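Local coordinates for dehydroquinate synthase (Thermus thermophilus, PDB 1UJN), which probably catalyses the conversion of 3-deoxy-D-arabino-heptulosonate 7-phosphate to 3-dehydroquinate and phosphate, using NAD(+) and one zinc or cobalt ion per subunit, at residues Thr87-Gly92 / Leu114-Thr119; Arg224-Leu229 / His310-Leu315; His235-Gln240 / Pro287-Glu292; Gly254-Ala259 / Pro272-Leu277. All coordinates share one frame; numbering follows the deposited sequence.

Interaction 1 belongs to the N-terminal, predicted NAD(+)-binding half of the subunit, while interactions 2, 3 and 4 lie on the opposite side of the chain's centre; the centre of interaction 1 is 29 to 34 Å from theirs. Along the chain, interaction 4 is nested within the loop closed by interaction 3, and that within the loop closed by interaction 2. Interactions 2 and 4 touch, with Leu229 lying against Leu255 and Ala258, whereas the nearest atoms of interactions 3 and 4 are about 4 Å apart. The predicted zinc ligands Glu173, His231 and His247 lie nearby: the side chain of Asn228 is about 4 Å from that of His231, and that of Leu237 about 9 Å from that of His247.

Interaction 1: Thr87-Gly92 / Leu114-Thr119; sequences TLLVVG and LAFPTT
Phe116 and Leu89 both set CG anti to the carbonyl carbon (chi1 -64° and -70°), which lays their side chains next to each other, pointing the same way, on one face of the mixed sheet, where these two strands run parallel. They belong to a beta-alpha-beta unit, strand 87-92, helix 94-106, strand 112-117, in the predicted NAD(+)-binding half. Leu89 CD2 is 3.9 Å from Phe116 CE1, and the Val91 side chain crosses that of Phe116 obliquely, its CG2 3.9 Å from Phe116 CB. Branched and aromatic apolar groups suit this face, because Val46 of helix 40-50 packs on both Leu89 and Phe116.

The backbones are joined by a ladder of hydrogen bonds between parallel strands: Leu114 N gives to Leu88 O, Val90 N to Leu114 O (2.8 Å), Phe116 N to Val90 O, and Gly92 N to Phe116 O. Gly92 ends the strand in an extended conformation (phi 161°) that favours glycine, since a beta carbon would crowd the carbonyl oxygen of Val91. Beyond it come Thr118 and Thr119, predicted NAD(+) ligands, and Thr119 OG1 caps the following helix at Ala122 N. Thr118 N reaches Gly92 O at 3.0 Å from above the carbonyl plane, while Thr118 OG1 presses to 3.1 Å from Gly92 CA.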
# COMPACT_ATOMS: atom_id res chain seq x y z
N THR A 87 12.10 -10.42 5.39
CA THR A 87 12.45 -9.94 4.06
C THR A 87 11.91 -10.93 3.04
O THR A 87 12.06 -12.14 3.19
CB THR A 87 13.98 -9.86 3.86
OG1 THR A 87 14.54 -8.95 4.81
CG2 THR A 87 14.32 -9.38 2.45
N LEU A 88 11.27 -10.40 2.00
CA LEU A 88 10.73 -11.25 0.94
C LEU A 88 11.69 -11.17 -0.25
O LEU A 88 11.97 -10.08 -0.74
CB LEU A 88 9.35 -10.76 0.49
CG LEU A 88 8.68 -11.57 -0.63
CD1 LEU A 88 8.35 -12.97 -0.12
CD2 LEU A 88 7.42 -10.87 -1.09
N LEU A 89 12.20 -12.31 -0.69
CA LEU A 89 13.09 -12.34 -1.84
C LEU A 89 12.25 -12.72 -3.05
O LEU A 89 11.44 -13.66 -2.98
CB LEU A 89 14.23 -13.34 -1.63
CG LEU A 89 15.28 -12.95 -0.57
CD1 LEU A 89 14.70 -13.07 0.83
CD2 LEU A 89 16.49 -13.86 -0.72
N VAL A 90 12.40 -12.00 -4.15
CA VAL A 90 11.61 -12.28 -5.34
C VAL A 90 12.48 -12.58 -6.54
O VAL A 90 13.25 -11.73 -6.99
CB VAL A 90 10.66 -11.10 -5.66
CG1 VAL A 90 9.68 -11.51 -6.74
CG2 VAL A 90 9.91 -10.68 -4.39
N VAL A 91 12.35 -13.79 -7.06
CA VAL A 91 13.16 -14.24 -8.19
C VAL A 91 12.28 -14.53 -9.40
O VAL A 91 11.47 -15.46 -9.39
CB VAL A 91 13.94 -15.52 -7.82
CG1 VAL A 91 14.91 -15.88 -8.94
CG2 VAL A 91 14.68 -15.31 -6.49
N GLY A 92 12.43 -13.72 -10.44
CA GLY A 92 11.64 -13.91 -11.64
C GLY A 92 11.63 -12.67 -12.51
O GLY A 92 12.46 -11.77 -12.33
N LEU A 114 13.79 -8.02 -1.64
CA LEU A 114 14.97 -7.99 -2.50
C LEU A 114 14.54 -8.56 -3.83
O LEU A 114 13.83 -9.56 -3.89
CB LEU A 114 16.08 -8.87 -1.91
CG LEU A 114 16.69 -8.40 -0.59
CD1 LEU A 114 17.68 -9.45 -0.09
CD2 LEU A 114 17.39 -7.07 -0.80
N ALA A 115 14.96 -7.91 -4.91
CA ALA A 115 14.60 -8.36 -6.24
C ALA A 115 15.76 -9.03 -6.97
O ALA A 115 16.89 -8.54 -6.94
CB ALA A 115 14.10 -7.18 -7.06
N PHE A 116 15.47 -10.16 -7.61
CA PHE A 116 16.47 -10.89 -8.39
C PHE A 116 15.84 -11.08 -9.76
O PHE A 116 15.28 -12.14 -10.07
CB PHE A 116 16.77 -12.24 -7.75
CG PHE A 116 17.39 -12.13 -6.39
CD1 PHE A 116 16.61 -11.93 -5.26
CD2 PHE A 116 18.78 -12.19 -6.24
CE1 PHE A 116 17.20 -11.80 -3.99
CE2 PHE A 116 19.37 -12.05 -4.99
CZ PHE A 116 18.58 -11.86 -3.86
N PRO A 117 15.90 -10.04 -10.61
CA PRO A 117 15.32 -10.11 -11.95
C PRO A 117 15.97 -11.18 -12.82
O PRO A 117 17.18 -11.37 -12.80
CB PRO A 117 15.51 -8.69 -12.48
CG PRO A 117 16.77 -8.24 -11.80
CD PRO A 117 16.60 -8.76 -10.39
N THR A 118 15.14 -11.89 -13.58
CA THR A 118 15.64 -12.95 -14.45
C THR A 118 15.27 -12.75 -15.92
O THR A 118 15.33 -13.69 -16.72
CB THR A 118 15.14 -14.33 -13.98
OG1 THR A 118 13.71 -14.33 -13.92
CG2 THR A 118 15.70 -14.64 -12.59
N THR A 119 14.87 -11.54 -16.27
CA THR A 119 14.53 -11.22 -17.66
C THR A 119 15.17 -9.86 -17.95
O THR A 119 15.46 -9.10 -17.03
CB THR A 119 13.00 -11.09 -17.90
OG1 THR A 119 12.50 -9.93 -17.22
CG2 THR A 119 12.27 -12.34 -17.41

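Interaction 2: Arg224-Leu229 / His310-Leu315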
# COMPACT_ATOMS: atom_id res chain seq x y z
N ARG A 224 10.69 12.51 -16.66
CA ARG A 224 10.08 11.24 -16.28
C ARG A 224 8.96 10.76 -17.21
O ARG A 224 8.84 9.57 -17.47
CB ARG A 224 9.56 11.31 -14.85
CG ARG A 224 9.32 9.95 -14.22
CD ARG A 224 9.01 10.10 -12.74
NE ARG A 224 8.91 8.81 -12.07
CZ ARG A 224 8.65 8.67 -10.78
NH1 ARG A 224 8.46 9.74 -10.01
NH2 ARG A 224 8.59 7.46 -10.24
N ARG A 225 8.14 11.69 -17.70
CA ARG A 225 7.06 11.20 -18.56
C ARG A 225 7.55 10.91 -19.98
O ARG A 225 6.82 10.42 -20.83
CB ARG A 225 5.96 12.25 -18.58
CG ARG A 225 6.36 13.49 -19.39
CD ARG A 225 5.66 14.76 -18.88
NE ARG A 225 5.55 15.75 -19.95
CZ ARG A 225 6.40 16.80 -19.91
NH1 ARG A 225 7.29 16.90 -18.94
NH2 ARG A 225 6.34 17.73 -20.86
N LEU A 226 8.84 11.14 -20.23
CA LEU A 226 9.43 10.80 -21.52
C LEU A 226 9.58 9.28 -21.61
O LEU A 226 9.74 8.72 -22.69
CB LEU A 226 10.80 11.46 -21.67
CG LEU A 226 10.85 12.99 -21.59
CD1 LEU A 226 12.30 13.46 -21.65
CD2 LEU A 226 10.04 13.61 -22.73
N LEU A 227 9.53 8.61 -20.46
CA LEU A 227 9.65 7.16 -20.40
C LEU A 227 8.45 6.52 -21.10
O LEU A 227 8.45 5.33 -21.41
CB LEU A 227 9.72 6.69 -18.95
CG LEU A 227 10.94 7.17 -18.14
CD1 LEU A 227 10.73 6.87 -16.67
CD2 LEU A 227 12.20 6.48 -18.66
N ASN A 228 7.42 7.33 -21.35
CA ASN A 228 6.22 6.82 -22.02
C ASN A 228 6.35 6.90 -23.53
O ASN A 228 5.35 6.76 -24.25
CB ASN A 228 4.99 7.60 -21.55
CG ASN A 228 4.66 7.34 -20.09
OD1 ASN A 228 4.55 6.19 -19.66
ND2 ASN A 228 4.51 8.41 -19.32
N LEU A 229 7.57 7.11 -24.02
CA LEU A 229 7.82 7.19 -25.45
C LEU A 229 7.39 5.88 -26.12
O LEU A 229 7.82 4.80 -25.71
CB LEU A 229 9.31 7.42 -25.71
CG LEU A 229 9.81 7.43 -27.16
CD1 LEU A 229 9.18 8.59 -27.94
CD2 LEU A 229 11.33 7.54 -27.16
N HIS A 310 -1.67 13.58 -24.75
CA HIS A 310 -0.34 14.11 -25.04
C HIS A 310 0.59 13.00 -25.52
O HIS A 310 0.63 11.90 -24.98
CB HIS A 310 0.21 14.74 -23.76
CG HIS A 310 -0.32 16.15 -23.60
ND1 HIS A 310 -1.65 16.43 -23.55
CD2 HIS A 310 0.40 17.33 -23.39
CE1 HIS A 310 -1.72 17.76 -23.30
NE2 HIS A 310 -0.51 18.32 -23.20
N TRP A 311 1.38 13.26 -26.56
CA TRP A 311 2.30 12.26 -27.09
C TRP A 311 3.74 12.65 -26.83
O TRP A 311 4.08 13.83 -26.85
CB TRP A 311 2.12 12.11 -28.60
CG TRP A 311 0.74 11.79 -29.07
CD1 TRP A 311 -0.32 12.64 -29.15
CD2 TRP A 311 0.28 10.52 -29.55
NE1 TRP A 311 -1.42 11.99 -29.66
CE2 TRP A 311 -1.07 10.69 -29.92
CE3 TRP A 311 0.88 9.27 -29.72
CZ2 TRP A 311 -1.84 9.64 -30.44
CZ3 TRP A 311 0.12 8.23 -30.23
CH2 TRP A 311 -1.23 8.42 -30.59
N VAL A 312 4.59 11.65 -26.59
CA VAL A 312 6.01 11.91 -26.39
C VAL A 312 6.60 11.82 -27.80
O VAL A 312 6.63 10.75 -28.40
CB VAL A 312 6.68 10.84 -25.50
CG1 VAL A 312 8.17 11.12 -25.39
CG2 VAL A 312 6.05 10.84 -24.11
N VAL A 313 7.04 12.96 -28.32
CA VAL A 313 7.60 13.03 -29.66
C VAL A 313 9.11 13.24 -29.64
O VAL A 313 9.60 14.22 -29.07
CB VAL A 313 6.97 14.20 -30.46
CG1 VAL A 313 7.52 14.23 -31.88
CG2 VAL A 313 5.46 14.06 -30.49
N PRO A 314 9.87 12.32 -30.26
CA PRO A 314 11.33 12.44 -30.30
C PRO A 314 11.75 13.25 -31.52
O PRO A 314 11.62 12.79 -32.65
CB PRO A 314 11.77 10.99 -30.39
CG PRO A 314 10.73 10.40 -31.30
CD PRO A 314 9.43 11.01 -30.77
N LEU A 315 12.24 14.47 -31.29
CA LEU A 315 12.68 15.32 -32.39
C LEU A 315 14.13 15.02 -32.74
O LEU A 315 14.58 15.26 -33.86
CB LEU A 315 12.52 16.80 -32.00
CG LEU A 315 11.09 17.23 -31.67
CD1 LEU A 315 11.07 18.69 -31.28
CD2 LEU A 315 10.18 16.99 -32.87
O HOH W 1 3.64 8.67 -26.26
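Val312 drives its branched side chain from a beta hairpin, strands 311-314 and 319-323, into the 3-10 turn that leads to helix 231-240, whose first residue, His231, is a predicted zinc ligand. Its CB sits against the backbone of Leu229, 3.8 Å from CA. From there the two methyls part. CG1, anti to the backbone N (chi1 177°), enters a leucine pair, 3.7 Å from Leu229 CD1 and 4.1 Å from Leu226 CD2, the leucine side chains each crossing that of Val312 at about a right angle. CG2 faces the turn itself and lies 3.4 Å from Arg225 O, a carbonyl already used by Asn228 N. Valine suits the place because its two methyls can meet leucine side chains on one branch and the turn's backbone on the other.

Leu229 bridges two levels of the strand, since its CD1 also meets Pro314 CD at 3.7 Å. Leucine suits this buried spot, with Leu255 and Ala258 of helix 247-264 also packed on it. Its carbonyl O accepts a hydrogen bond from His231 ND1, so the backbone of Leu229 probably helps orient this predicted zinc ligand from the second shell. No direct hydrogen bond joins the segments; a water donates to Asn228 O at 3.3 Å and accepts from Val312 N at 3.1 Å.

Interaction 3: His235-Gln240 / Pro287-Glu292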
# COMPACT_ATOMS: atom_id res chain seq x y z
N HIS A 235 0.21 0.86 -26.11
CA HIS A 235 -0.88 0.45 -25.24
C HIS A 235 -2.12 0.10 -26.05
O HIS A 235 -2.81 -0.88 -25.76
CB HIS A 235 -1.21 1.59 -24.27
CG HIS A 235 -2.34 1.29 -23.35
ND1 HIS A 235 -2.23 0.43 -22.28
CD2 HIS A 235 -3.63 1.71 -23.36
CE1 HIS A 235 -3.39 0.34 -21.66
NE2 HIS A 235 -4.26 1.11 -22.29
N ALA A 236 -2.39 0.91 -27.07
CA ALA A 236 -3.55 0.70 -27.93
C ALA A 236 -3.46 -0.62 -28.69
O ALA A 236 -4.46 -1.31 -28.88
CB ALA A 236 -3.69 1.86 -28.91
N LEU A 237 -2.25 -0.96 -29.12
CA LEU A 237 -2.03 -2.20 -29.86
C LEU A 237 -2.19 -3.41 -28.94
O LEU A 237 -2.79 -4.42 -29.32
CB LEU A 237 -0.63 -2.20 -30.49
CG LEU A 237 -0.42 -1.15 -31.59
CD1 LEU A 237 1.06 -1.11 -31.98
CD2 LEU A 237 -1.28 -1.48 -32.80
N GLU A 238 -1.66 -3.30 -27.73
CA GLU A 238 -1.77 -4.38 -26.76
C GLU A 238 -3.23 -4.64 -26.45
O GLU A 238 -3.66 -5.79 -26.32
CB GLU A 238 -1.01 -4.02 -25.49
CG GLU A 238 0.49 -4.23 -25.58
CD GLU A 238 1.20 -3.89 -24.29
OE1 GLU A 238 1.37 -2.68 -24.00
OE2 GLU A 238 1.59 -4.82 -23.55
N ALA A 239 -4.01 -3.57 -26.34
CA ALA A 239 -5.43 -3.69 -26.04
C ALA A 239 -6.21 -4.32 -27.19
O ALA A 239 -7.06 -5.19 -26.98
CB ALA A 239 -6.02 -2.32 -25.70
N GLN A 240 -5.92 -3.87 -28.41
CA GLN A 240 -6.62 -4.40 -29.58
C GLN A 240 -6.32 -5.88 -29.82
O GLN A 240 -7.18 -6.62 -30.31
CB GLN A 240 -6.25 -3.62 -30.83
CG GLN A 240 -7.06 -4.04 -32.04
CD GLN A 240 -6.30 -3.89 -33.33
OE1 GLN A 240 -5.14 -3.47 -33.33
NE2 GLN A 240 -6.94 -4.22 -34.45
N PRO A 287 -2.78 -7.33 -36.68
CA PRO A 287 -4.07 -7.53 -37.34
C PRO A 287 -4.45 -6.21 -38.02
O PRO A 287 -3.98 -5.15 -37.62
CB PRO A 287 -4.99 -7.86 -36.19
CG PRO A 287 -4.46 -6.98 -35.10
CD PRO A 287 -2.96 -7.18 -35.22
N PRO A 288 -5.29 -6.27 -39.06
CA PRO A 288 -5.66 -5.01 -39.71
C PRO A 288 -6.19 -4.00 -38.71
O PRO A 288 -6.91 -4.35 -37.77
CB PRO A 288 -6.71 -5.44 -40.74
CG PRO A 288 -7.26 -6.73 -40.18
CD PRO A 288 -6.03 -7.40 -39.64
N LEU A 289 -5.82 -2.74 -38.90
CA LEU A 289 -6.24 -1.68 -38.01
C LEU A 289 -6.47 -0.37 -38.76
O LEU A 289 -5.70 0.00 -39.64
CB LEU A 289 -5.18 -1.49 -36.91
CG LEU A 289 -3.76 -1.92 -37.30
CD1 LEU A 289 -3.22 -1.02 -38.40
CD2 LEU A 289 -2.86 -1.87 -36.07
N ALA A 290 -7.55 0.32 -38.41
CA ALA A 290 -7.89 1.59 -39.04
C ALA A 290 -7.73 2.70 -38.02
O ALA A 290 -7.90 2.47 -36.82
CB ALA A 290 -9.32 1.55 -39.56
N PHE A 291 -7.41 3.90 -38.49
CA PHE A 291 -7.23 5.02 -37.59
C PHE A 291 -8.49 5.27 -36.77
O PHE A 291 -8.41 5.63 -35.59
CB PHE A 291 -6.89 6.29 -38.38
CG PHE A 291 -6.54 7.46 -37.51
CD1 PHE A 291 -5.36 7.47 -36.77
CD2 PHE A 291 -7.40 8.55 -37.41
CE1 PHE A 291 -5.04 8.54 -35.95
CE2 PHE A 291 -7.09 9.63 -36.59
CZ PHE A 291 -5.90 9.63 -35.86
N GLU A 292 -9.65 5.08 -37.39
CA GLU A 292 -10.93 5.29 -36.72
C GLU A 292 -11.17 4.30 -35.58
O GLU A 292 -11.80 4.63 -34.58
CB GLU A 292 -12.08 5.20 -37.73
CG GLU A 292 -11.93 6.12 -38.93
CD GLU A 292 -10.95 5.58 -39.96
OE1 GLU A 292 -10.62 6.32 -40.92
OE2 GLU A 292 -10.51 4.42 -39.82
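The last turns of helix 231-240, which starts at the predicted zinc ligand His231, meet the proline-containing loop that leads into the short helix 291-294. Gln240 and Leu237 carry the helix side of the contact, and Pro287, Pro288 and Leu289 the loop side.

Gln240 extends CG away from the backbone N (chi1 -174°) and bends at chi2, which takes its amide across to the loop. There NE2 gives a weak hydrogen bond to Pro288 O, at 3.3 Å with an N-H...O angle of 142°. Two apolar groups meet the flat amide. Pro287 CG lies over one face of it, 3.8 Å from Gln240 NE2 and 4.0 Å from Gln240 OE1, while Leu289 CB is on the other side of the plane but off to the end of the amide, 4.1 Å from Gln240 NE2. Glutamine fits this partly exposed place because its long arm can lie against the proline ring and still donate to a carbonyl.

Further in, the contact becomes purely apolar: Leu237 CD2 meets Leu289 CD2 at 3.7 Å, the two side chains crossing at a slant. Leu289 also packs on Phe334 of helix 327-342, so the loop is set between helix 231-240 and helix 327-342, while helix 247-264 packs on Leu237 through Tyr253.

Interaction 4: Gly254-Ala259 / Pro272-Leu277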
# COMPACT_ATOMS: atom_id res chain seq x y z
N GLY A 254 5.35 1.18 -31.33
CA GLY A 254 5.05 2.54 -30.91
C GLY A 254 6.22 3.48 -31.19
O GLY A 254 6.02 4.67 -31.46
N LEU A 255 7.43 2.95 -31.12
CA LEU A 255 8.63 3.75 -31.38
C LEU A 255 8.68 4.19 -32.84
O LEU A 255 9.12 5.30 -33.15
CB LEU A 255 9.89 2.96 -31.02
CG LEU A 255 10.06 2.69 -29.53
CD1 LEU A 255 11.33 1.89 -29.30
CD2 LEU A 255 10.13 4.01 -28.78
N LEU A 256 8.24 3.31 -33.73
CA LEU A 256 8.23 3.64 -35.15
C LEU A 256 7.23 4.78 -35.36
O LEU A 256 7.50 5.73 -36.10
CB LEU A 256 7.82 2.43 -35.99
CG LEU A 256 7.70 2.68 -37.49
CD1 LEU A 256 9.04 3.13 -38.04
CD2 LEU A 256 7.23 1.42 -38.19
N TYR A 257 6.08 4.69 -34.70
CA TYR A 257 5.05 5.72 -34.84
C TYR A 257 5.57 7.05 -34.30
O TYR A 257 5.39 8.09 -34.93
CB TYR A 257 3.79 5.31 -34.07
CG TYR A 257 2.60 6.20 -34.36
CD1 TYR A 257 1.98 6.19 -35.61
CD2 TYR A 257 2.09 7.04 -33.38
CE1 TYR A 257 0.88 7.01 -35.88
CE2 TYR A 257 0.98 7.87 -33.63
CZ TYR A 257 0.38 7.84 -34.88
OH TYR A 257 -0.70 8.65 -35.14
N ALA A 258 6.22 7.00 -33.14
CA ALA A 258 6.78 8.21 -32.53
C ALA A 258 7.79 8.85 -33.47
O ALA A 258 7.82 10.08 -33.63
CB ALA A 258 7.45 7.85 -31.20
N ALA A 259 8.63 8.02 -34.09
CA ALA A 259 9.62 8.50 -35.03
C ALA A 259 8.95 9.22 -36.20
O ALA A 259 9.44 10.24 -36.67
CB ALA A 259 10.47 7.34 -35.54
N PRO A 272 15.75 5.28 -39.51
CA PRO A 272 16.76 4.23 -39.72
C PRO A 272 17.04 3.39 -38.47
O PRO A 272 16.97 2.16 -38.52
CB PRO A 272 17.99 5.03 -40.17
CG PRO A 272 17.37 6.15 -40.95
CD PRO A 272 16.23 6.57 -40.04
N PRO A 273 17.35 4.04 -37.33
CA PRO A 273 17.62 3.29 -36.11
C PRO A 273 16.45 2.38 -35.71
O PRO A 273 16.64 1.24 -35.31
CB PRO A 273 17.86 4.39 -35.07
CG PRO A 273 18.37 5.53 -35.90
CD PRO A 273 17.47 5.49 -37.10
N VAL A 274 15.23 2.91 -35.84
CA VAL A 274 14.04 2.14 -35.49
C VAL A 274 13.76 1.02 -36.49
O VAL A 274 13.30 -0.05 -36.10
CB VAL A 274 12.80 3.07 -35.37
CG1 VAL A 274 11.56 2.25 -35.02
CG2 VAL A 274 13.05 4.11 -34.28
N ARG A 275 14.02 1.26 -37.77
CA ARG A 275 13.79 0.21 -38.76
C ARG A 275 14.72 -0.96 -38.43
O ARG A 275 14.30 -2.11 -38.43
CB ARG A 275 14.07 0.71 -40.18
CG ARG A 275 13.13 1.81 -40.67
CD ARG A 275 13.14 1.88 -42.19
NE ARG A 275 12.45 3.06 -42.70
CZ ARG A 275 13.02 4.24 -42.88
NH1 ARG A 275 14.31 4.41 -42.59
NH2 ARG A 275 12.31 5.26 -43.34
N ARG A 276 15.98 -0.64 -38.14
CA ARG A 276 16.97 -1.65 -37.78
C ARG A 276 16.46 -2.46 -36.60
O ARG A 276 16.50 -3.69 -36.62
CB ARG A 276 18.30 -1.00 -37.39
CG ARG A 276 19.30 -0.87 -38.53
CD ARG A 276 20.72 -0.65 -37.99
NE ARG A 276 20.89 0.65 -37.34
CZ ARG A 276 20.83 1.82 -37.96
NH1 ARG A 276 20.61 1.88 -39.27
NH2 ARG A 276 21.01 2.95 -37.28
N LEU A 277 15.98 -1.76 -35.58
CA LEU A 277 15.46 -2.39 -34.37
C LEU A 277 14.37 -3.40 -34.70
O LEU A 277 14.38 -4.52 -34.19
CB LEU A 277 14.88 -1.32 -33.43
CG LEU A 277 14.13 -1.85 -32.20
CD1 LEU A 277 15.12 -2.50 -31.25
CD2 LEU A 277 13.40 -0.72 -31.50
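Val274 packs straight onto the backbone of Leu256 where helices 247-264 and 271-281 run antiparallel as a helical hairpin. The axes of the two short segments approach to 9.6 Å with a crossing angle of -164°.

Side chain against main chain is the tightest kind of contact here. Val274 CG1, placed anti to its backbone N (chi1 179°), lies 3.6 Å from Leu256 CA and 3.7 Å from Leu256 N. A short branched residue suits the position: it reaches the opposite backbone without holding the helices apart, and the backbones come within 6.0 Å from Leu256 CA to Val274 CA.

Side chain against side chain completes the apolar seam. Leu256 CB touches Val274 CG1 at 3.9 Å, and Ala259 CB, a small group, approaches Val274 CG2 at 4.3 Å. Three residues beyond Val274, about one turn, Leu277 CD2 meets Leu255 CD1 at 4.0 Å, their longer side chains crossing at about a right angle.

No hydrogen bond passes between the segments; Arg275 NH2 instead forms a salt bridge with Glu340 OE2 of helix 327-342. That helix also packs on Leu256 through Trp337 and Leu341, while Phe175 of helix 164-181 touches both Leu255 and Leu277, so the hairpin lies between these two helices.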